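N-acetylglucosamine 2-epimerase (Xylella fastidiosa, PDB 3GT5) is probably a sugar isomerase of the N-acylglucosamine 2-epimerase family, although its own substrate is not established. Local coordinates at residues 312-320 with 331-341. Sequence-based numbering, arbitrary orientation.
Sequences QAESLAAAA and YWQWYDRLWAY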
loop_
_atom_site.group_PDB
_atom_site.type_symbol
_atom_site.label_atom_id
_atom_site.label_comp_id
_atom_site.label_asym_id
_atom_site.label_seq_id
_atom_site.Cartn_x
_atom_site.Cartn_y
_atom_site.Cartn_z
ATOM N N GLN A 312 -1.005 5.151 -10.253
ATOM C CA GLN A 312 -2.174 5.076 -11.076
ATOM C C GLN A 312 -3.275 4.262 -10.372
ATOM O O GLN A 312 -4.428 4.645 -10.408
ATOM C CB GLN A 312 -1.835 4.458 -12.432
ATOM C CG GLN A 312 -0.489 4.822 -13.043
ATOM C CD GLN A 312 -0.160 6.305 -13.097
ATOM O OE1 GLN A 312 -0.985 7.130 -13.467
ATOM N NE2 GLN A 312 1.086 6.639 -12.770
ATOM N N ALA A 313 -2.880 3.157 -9.756
ATOM C CA ALA A 313 -3.827 2.199 -9.123
ATOM C C ALA A 313 -4.565 2.863 -7.922
ATOM O O ALA A 313 -5.763 2.762 -7.772
ATOM C CB ALA A 313 -3.048 0.931 -8.698
ATOM N N GLU A 314 -3.815 3.504 -7.045
ATOM C CA GLU A 314 -4.398 4.096 -5.838
ATOM C C GLU A 314 -5.357 5.220 -6.251
ATOM O O GLU A 314 -6.410 5.441 -5.628
ATOM C CB GLU A 314 -3.320 4.648 -4.893
ATOM C CG GLU A 314 -2.481 3.573 -4.211
ATOM C CD GLU A 314 -3.282 2.646 -3.275
ATOM O OE1 GLU A 314 -4.320 3.082 -2.690
ATOM O OE2 GLU A 314 -2.885 1.476 -3.105
ATOM N N SER A 315 -4.978 5.925 -7.334
ATOM C CA SER A 315 -5.752 7.018 -7.798
ATOM C C SER A 315 -7.075 6.575 -8.416
ATOM O O SER A 315 -8.105 7.223 -8.223
ATOM C CB SER A 315 -4.950 7.922 -8.738
ATOM O OG SER A 315 -3.823 8.437 -8.050
ATOM N N LEU A 316 -7.069 5.500 -9.189
ATOM C CA LEU A 316 -8.345 5.018 -9.747
ATOM C C LEU A 316 -9.242 4.430 -8.673
ATOM O O LEU A 316 -10.448 4.546 -8.760
ATOM C CB LEU A 316 -8.129 4.070 -10.963
ATOM C CG LEU A 316 -7.430 2.763 -10.773
ATOM C CD1 LEU A 316 -8.384 1.697 -10.296
ATOM C CD2 LEU A 316 -6.652 2.265 -12.067
ATOM N N ALA A 317 -8.672 3.848 -7.614
ATOM C CA ALA A 317 -9.502 3.320 -6.528
ATOM C C ALA A 317 -10.162 4.484 -5.798
ATOM O O ALA A 317 -11.395 4.469 -5.551
ATOM C CB ALA A 317 -8.636 2.446 -5.565
ATOM N N ALA A 318 -9.378 5.530 -5.499
ATOM C CA ALA A 318 -9.910 6.746 -4.910
ATOM C C ALA A 318 -11.018 7.380 -5.788
ATOM O O ALA A 318 -12.029 7.758 -5.273
ATOM C CB ALA A 318 -8.780 7.754 -4.646
ATOM N N ALA A 319 -10.798 7.455 -7.105
ATOM C CA ALA A 319 -11.766 8.072 -8.031
ATOM C C ALA A 319 -13.089 7.327 -8.006
ATOM O O ALA A 319 -14.130 7.958 -7.954
ATOM C CB ALA A 319 -11.184 8.139 -9.451
ATOM N N ALA A 320 -13.059 6.011 -7.981
ATOM C CA ALA A 320 -14.281 5.203 -7.914
ATOM C C ALA A 320 -15.049 5.464 -6.592
ATOM O O ALA A 320 -16.290 5.655 -6.596
ATOM C CB ALA A 320 -13.937 3.665 -8.126
ATOM N N TYR A 331 -15.535 12.415 -11.332
ATOM C CA TYR A 331 -14.721 11.352 -10.708
ATOM C C TYR A 331 -14.739 10.042 -11.508
ATOM O O TYR A 331 -13.736 9.352 -11.569
ATOM C CB TYR A 331 -15.078 11.125 -9.239
ATOM C CG TYR A 331 -14.690 12.275 -8.350
ATOM C CD1 TYR A 331 -13.374 12.709 -8.263
ATOM C CD2 TYR A 331 -15.660 12.942 -7.579
ATOM C CE1 TYR A 331 -13.029 13.782 -7.455
ATOM C CE2 TYR A 331 -15.314 14.031 -6.756
ATOM C CZ TYR A 331 -14.009 14.444 -6.704
ATOM O OH TYR A 331 -13.662 15.511 -5.900
ATOM N N TRP A 332 -15.848 9.697 -12.149
ATOM C CA TRP A 332 -15.837 8.538 -13.033
ATOM C C TRP A 332 -15.023 8.795 -14.299
ATOM O O TRP A 332 -14.406 7.864 -14.823
ATOM C CB TRP A 332 -17.255 8.071 -13.396
ATOM C CG TRP A 332 -17.956 7.255 -12.319
ATOM C CD1 TRP A 332 -19.177 7.524 -11.749
ATOM C CD2 TRP A 332 -17.524 6.008 -11.758
ATOM N NE1 TRP A 332 -19.506 6.548 -10.853
ATOM C CE2 TRP A 332 -18.519 5.594 -10.844
ATOM C CE3 TRP A 332 -16.389 5.207 -11.928
ATOM C CZ2 TRP A 332 -18.386 4.450 -10.063
ATOM C CZ3 TRP A 332 -16.283 4.025 -11.191
ATOM C CH2 TRP A 332 -17.275 3.670 -10.258
ATOM N N GLN A 333 -15.041 10.035 -14.804
ATOM C CA GLN A 333 -14.176 10.409 -15.917
ATOM C C GLN A 333 -12.705 10.239 -15.536
ATOM O O GLN A 333 -11.902 9.758 -16.354
ATOM C CB GLN A 333 -14.501 11.807 -16.440
ATOM C CG GLN A 333 -15.833 11.761 -17.162
ATOM C CD GLN A 333 -16.517 13.083 -17.299
ATOM O OE1 GLN A 333 -15.992 14.140 -16.928
ATOM N NE2 GLN A 333 -17.736 13.034 -17.835
ATOM N N TRP A 334 -12.351 10.589 -14.301
ATOM C CA TRP A 334 -10.962 10.347 -13.848
ATOM C C TRP A 334 -10.632 8.863 -13.823
ATOM O O TRP A 334 -9.591 8.437 -14.287
ATOM C CB TRP A 334 -10.680 10.978 -12.489
ATOM C CG TRP A 334 -10.202 12.392 -12.636
ATOM C CD1 TRP A 334 -10.872 13.523 -12.303
ATOM C CD2 TRP A 334 -8.936 12.814 -13.156
ATOM N NE1 TRP A 334 -10.113 14.623 -12.593
ATOM C CE2 TRP A 334 -8.907 14.220 -13.092
ATOM C CE3 TRP A 334 -7.811 12.137 -13.633
ATOM C CZ2 TRP A 334 -7.813 14.964 -13.524
ATOM C CZ3 TRP A 334 -6.732 12.865 -14.060
ATOM C CH2 TRP A 334 -6.744 14.278 -14.004
ATOM N N TYR A 335 -11.533 8.090 -13.244
ATOM C CA TYR A 335 -11.420 6.629 -13.235
ATOM C C TYR A 335 -11.136 6.065 -14.623
ATOM O O TYR A 335 -10.223 5.268 -14.796
ATOM C CB TYR A 335 -12.715 6.033 -12.698
ATOM C CG TYR A 335 -12.740 4.536 -12.581
ATOM C CD1 TYR A 335 -12.170 3.897 -11.499
ATOM C CD2 TYR A 335 -13.342 3.748 -13.555
ATOM C CE1 TYR A 335 -12.169 2.507 -11.372
ATOM C CE2 TYR A 335 -13.336 2.363 -13.440
ATOM C CZ TYR A 335 -12.764 1.739 -12.359
ATOM O OH TYR A 335 -12.773 0.349 -12.274
ATOM N N ASP A 336 -11.922 6.506 -15.596
ATOM C CA ASP A 336 -11.822 6.003 -16.963
ATOM C C ASP A 336 -10.505 6.391 -17.607
ATOM O O ASP A 336 -9.894 5.585 -18.271
ATOM C CB ASP A 336 -12.968 6.536 -17.849
ATOM C CG ASP A 336 -14.343 5.943 -17.516
ATOM O OD1 ASP A 336 -14.509 4.946 -16.767
ATOM O OD2 ASP A 336 -15.318 6.505 -18.063
ATOM N N ARG A 337 -10.044 7.613 -17.410
ATOM C CA ARG A 337 -8.778 8.010 -18.041
ATOM C C ARG A 337 -7.554 7.363 -17.400
ATOM O O ARG A 337 -6.553 7.056 -18.084
ATOM C CB ARG A 337 -8.655 9.549 -18.197
ATOM C CG ARG A 337 -8.312 10.378 -16.996
ATOM C CD ARG A 337 -8.101 11.893 -17.422
ATOM N NE ARG A 337 -9.301 12.513 -18.019
ATOM C CZ ARG A 337 -10.317 13.123 -17.373
ATOM N NH1 ARG A 337 -10.355 13.265 -16.055
ATOM N NH2 ARG A 337 -11.330 13.625 -18.071
ATOM N N LEU A 338 -7.627 7.140 -16.084
ATOM C CA LEU A 338 -6.557 6.445 -15.379
ATOM C C LEU A 338 -6.466 5.016 -15.896
ATOM O O LEU A 338 -5.381 4.522 -16.179
ATOM C CB LEU A 338 -6.787 6.480 -13.846
ATOM C CG LEU A 338 -6.413 7.845 -13.237
ATOM C CD1 LEU A 338 -7.074 8.014 -11.868
ATOM C CD2 LEU A 338 -4.924 8.027 -13.095
ATOM N N TRP A 339 -7.613 4.343 -16.001
ATOM C CA TRP A 339 -7.578 2.981 -16.553
ATOM C C TRP A 339 -7.121 2.964 -18.026
ATOM O O TRP A 339 -6.400 2.062 -18.406
ATOM C CB TRP A 339 -8.936 2.284 -16.419
ATOM C CG TRP A 339 -9.080 1.435 -15.233
ATOM C CD1 TRP A 339 -10.020 1.541 -14.250
ATOM C CD2 TRP A 339 -8.295 0.292 -14.915
ATOM N NE1 TRP A 339 -9.845 0.541 -13.324
ATOM C CE2 TRP A 339 -8.798 -0.243 -13.711
ATOM C CE3 TRP A 339 -7.224 -0.355 -15.541
ATOM C CZ2 TRP A 339 -8.248 -1.378 -13.124
ATOM C CZ3 TRP A 339 -6.668 -1.455 -14.950
ATOM C CH2 TRP A 339 -7.180 -1.964 -13.754
ATOM N N ALA A 340 -7.569 3.927 -18.832
ATOM C CA ALA A 340 -7.169 3.964 -20.241
ATOM C C ALA A 340 -5.665 4.073 -20.355
ATOM O O ALA A 340 -5.041 3.375 -21.147
ATOM C CB ALA A 340 -7.845 5.087 -20.975
ATOM N N TYR A 341 -5.061 4.966 -19.552
ATOM C CA TYR A 341 -3.596 5.029 -19.489
ATOM C C TYR A 341 -2.927 3.708 -19.048
ATOM O O TYR A 341 -1.984 3.184 -19.658
ATOM C CB TYR A 341 -3.166 6.153 -18.549
ATOM C CG TYR A 341 -1.690 6.154 -18.390
ATOM C CD1 TYR A 341 -0.867 6.622 -19.411
ATOM C CD2 TYR A 341 -1.086 5.630 -17.266
ATOM C CE1 TYR A 341 0.485 6.566 -19.292
ATOM C CE2 TYR A 341 0.283 5.555 -17.145
ATOM C CZ TYR A 341 1.075 6.029 -18.166
ATOM O OH TYR A 341 2.468 5.962 -18.094
#
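Leu316 sets its CD2 methyl over one face of the Trp339 indole, a CH-pi contact in which CD2 sits 3.7 Å from the centroid of the five-membered ring and 11° off its normal. The other methyl, CD1, reaches Trp339 NE1 at 3.6 Å and also packs against CE1 of Tyr335. Leu316 chi1, 64°, places CG between backbone N and carbonyl carbon, and chi2 then turns the two methyls to the indole. Leu338 packs beside Leu316, its CB against the leucine CB and its CD1 3.7 Å from Leu316 N; CD1 also touches Ser315, while CD2 meets Gln312 OE1. One turn earlier in the helix, the Tyr335 ring points an edge at the Leu316 carbonyl, with CD1 3.3 Å from O; that oxygen already accepts the helical bond from Ala320 N. One face of this ring is backed by Trp332 and the opposite face by Trp339, so two tryptophans from its own helix hold it in place. The small Ala319 methyl sits at one of the close backbone approaches, its CB 3.5 Å from Tyr331 O, with the segment axes 8.2 Å apart. Ala320 CB rests against both Trp332 CZ3 and Tyr335 CD1, in the angle between the two rings. No hydrogen bond joins the two segments; the polar ends are anchored farther out, Tyr335 OH to Phe5 O, Gln312 OE1 to Leu292 N, and Tyr331 OH to Asp278 and Arg274. The segments, 154° apart in direction, belong to consecutive, roughly antiparallel helices, consistent with the (alpha/alpha)6 barrel of this family. Within it, helix 309-326 also packs on helix 247-263 through Glu314, Ala317 and Ala318, whereas Ala320, Tyr335 and Trp339 reach helix 377-387; strand 302-308 leads directly into helix 309-326.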